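Local coordinates for glutathione S-transferase (PDB 4IVF), which probably acts as a glutathione S-transferase, binding two glutathione molecules per subunit, at residues Y174-F179 / W204-L208. Residues are numbered along the deposited sequence; the frame is centred on the assembly and turned at random.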
loop_
_atom_site.group_PDB
_atom_site.type_symbol
_atom_site.label_atom_id
_atom_site.label_comp_id
_atom_site.label_asym_id
_atom_site.label_seq_id
_atom_site.Cartn_x
_atom_site.Cartn_y
_atom_site.Cartn_z
ATOM N N TYR F 174 -9.098 17.296 -4.377
ATOM C CA TYR F 174 -8.083 16.297 -4.696
ATOM C C TYR F 174 -7.318 15.970 -3.427
ATOM O O TYR F 174 -7.028 16.848 -2.620
ATOM C CB TYR F 174 -7.110 16.806 -5.760
ATOM C CG TYR F 174 -7.726 16.984 -7.126
ATOM C CD1 TYR F 174 -8.262 15.899 -7.813
ATOM C CD2 TYR F 174 -7.758 18.235 -7.742
ATOM C CE1 TYR F 174 -8.822 16.054 -9.073
ATOM C CE2 TYR F 174 -8.320 18.401 -9.000
ATOM C CZ TYR F 174 -8.846 17.303 -9.658
ATOM O OH TYR F 174 -9.392 17.447 -10.909
ATOM N N THR F 175 -7.034 14.695 -3.229
ATOM C CA THR F 175 -6.218 14.259 -2.114
ATOM C C THR F 175 -5.042 13.436 -2.644
ATOM O O THR F 175 -4.876 13.288 -3.864
ATOM C CB THR F 175 -7.033 13.389 -1.149
ATOM O OG1 THR F 175 -7.585 12.274 -1.869
ATOM C CG2 THR F 175 -8.159 14.211 -0.502
ATOM N N VAL F 176 -4.243 12.880 -1.733
ATOM C CA VAL F 176 -3.103 12.063 -2.138
ATOM C C VAL F 176 -3.591 10.822 -2.886
ATOM O O VAL F 176 -2.866 10.248 -3.689
ATOM C CB VAL F 176 -2.208 11.639 -0.931
ATOM C CG1 VAL F 176 -1.446 12.832 -0.363
ATOM C CG2 VAL F 176 -3.036 10.975 0.158
ATOM N N ALA F 177 -4.826 10.408 -2.625
ATOM C CA ALA F 177 -5.351 9.235 -3.304
ATOM C C ALA F 177 -5.471 9.502 -4.807
ATOM O O ALA F 177 -5.092 8.668 -5.621
ATOM C CB ALA F 177 -6.686 8.807 -2.705
ATOM N N ASP F 178 -5.969 10.676 -5.174
ATOM C CA ASP F 178 -6.042 11.053 -6.585
ATOM C C ASP F 178 -4.645 11.162 -7.202
ATOM O O ASP F 178 -4.397 10.686 -8.306
ATOM C CB ASP F 178 -6.777 12.385 -6.757
ATOM C CG ASP F 178 -8.161 12.373 -6.143
ATOM O OD1 ASP F 178 -8.283 12.634 -4.929
ATOM O OD2 ASP F 178 -9.130 12.098 -6.874
ATOM N N PHE F 179 -3.729 11.804 -6.494
ATOM C CA PHE F 179 -2.404 11.998 -7.056
ATOM C C PHE F 179 -1.656 10.685 -7.211
ATOM O O PHE F 179 -0.927 10.501 -8.174
ATOM C CB PHE F 179 -1.634 13.053 -6.272
ATOM C CG PHE F 179 -2.251 14.418 -6.371
ATOM C CD1 PHE F 179 -2.304 15.073 -7.591
ATOM C CD2 PHE F 179 -2.813 15.029 -5.261
ATOM C CE1 PHE F 179 -2.884 16.325 -7.707
ATOM C CE2 PHE F 179 -3.398 16.272 -5.362
ATOM C CZ PHE F 179 -3.438 16.929 -6.596
ATOM N N TRP F 204 -12.026 13.124 -14.889
ATOM C CA TRP F 204 -11.137 13.297 -13.751
ATOM C C TRP F 204 -9.687 13.399 -14.243
ATOM O O TRP F 204 -8.948 14.323 -13.869
ATOM C CB TRP F 204 -11.334 12.112 -12.798
ATOM C CG TRP F 204 -10.264 11.891 -11.759
ATOM C CD1 TRP F 204 -10.240 12.385 -10.493
ATOM C CD2 TRP F 204 -9.095 11.072 -11.893
ATOM N NE1 TRP F 204 -9.119 11.943 -9.832
ATOM C CE2 TRP F 204 -8.397 11.141 -10.673
ATOM C CE3 TRP F 204 -8.562 10.299 -12.939
ATOM C CZ2 TRP F 204 -7.190 10.466 -10.459
ATOM C CZ3 TRP F 204 -7.355 9.639 -12.728
ATOM C CH2 TRP F 204 -6.691 9.721 -11.496
ATOM N N TYR F 205 -9.298 12.471 -15.111
ATOM C CA TYR F 205 -7.959 12.484 -15.700
ATOM C C TYR F 205 -7.691 13.765 -16.499
ATOM O O TYR F 205 -6.665 14.426 -16.309
ATOM C CB TYR F 205 -7.760 11.248 -16.590
ATOM C CG TYR F 205 -6.349 11.104 -17.149
ATOM C CD1 TYR F 205 -5.292 10.722 -16.332
ATOM C CD2 TYR F 205 -6.083 11.343 -18.486
ATOM C CE1 TYR F 205 -4.009 10.586 -16.830
ATOM C CE2 TYR F 205 -4.815 11.200 -18.992
ATOM C CZ TYR F 205 -3.774 10.830 -18.154
ATOM O OH TYR F 205 -2.504 10.695 -18.654
ATOM N N ASP F 206 -8.621 14.115 -17.382
ATOM C CA ASP F 206 -8.473 15.309 -18.215
ATOM C C ASP F 206 -8.367 16.574 -17.361
ATOM O O ASP F 206 -7.618 17.502 -17.694
ATOM C CB ASP F 206 -9.632 15.454 -19.224
ATOM C CG ASP F 206 -9.679 14.325 -20.250
ATOM O OD1 ASP F 206 -8.639 13.662 -20.479
ATOM O OD2 ASP F 206 -10.770 14.103 -20.834
ATOM N N SER F 207 -9.130 16.612 -16.273
ATOM C CA SER F 207 -9.102 17.756 -15.362
ATOM C C SER F 207 -7.740 17.930 -14.685
ATOM O O SER F 207 -7.227 19.048 -14.572
ATOM C CB SER F 207 -10.195 17.623 -14.307
ATOM O OG SER F 207 -11.457 17.914 -14.871
ATOM N N LEU F 208 -7.162 16.824 -14.233
ATOM C CA LEU F 208 -5.857 16.877 -13.576
ATOM C C LEU F 208 -4.719 17.324 -14.507
ATOM O O LEU F 208 -3.840 18.084 -14.099
ATOM C CB LEU F 208 -5.540 15.541 -12.905
ATOM C CG LEU F 208 -6.314 15.384 -11.597
ATOM C CD1 LEU F 208 -6.514 13.928 -11.221
ATOM C CD2 LEU F 208 -5.567 16.113 -10.494
#
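Asp178, in the first turn of helix 176-185, points toward helix 199-209, while Phe179 starts away from it; the backbones stay well apart, CA of Asp178 lying 9.1 Å from CA of Trp204, and CA of Phe179 8.8 Å from CA of Leu208. Side chains therefore bridge the gap. Trp204 NE1 donates to Asp178 OD2 over 3.0 Å at an N-H...O angle of 153°. Asp178 OD2 receives it on its anti lone pair, slightly tilted from the indole plane. The Trp204 CG, anti to the backbone N (chi1 164°), carries the indole across to the carboxylate. Asp178 OD2 is also bonded to Leu169 N, while OD1 accepts from Thr175 N at 2.9 Å, so three N-H groups share the buried carboxylate and should favour its charged form. Leu208 packs beside the Trp204-Asp178 pair. Its CD2 sits 3.6 Å from the centroid of the Tyr174 ring, 14° off the ring normal, a CH-pi contact, and meets Phe179 only at CE1, 3.9 Å away; its CD1 lies over a face of the Trp204 indole, offset toward the rim. Tyr168 meets the Tyr174 ring edge-to-face. Thr175 N to Asp178 OD1, beside a weak N-cap bond from Ala177 N to Thr175 OG1, marks the capping box at the start of helix 176-185, a Ser/Thr-Xaa-Xaa-Asp motif well known in the core helix of the GST C-terminal domain, here tied by Asp178 to helix 199-209.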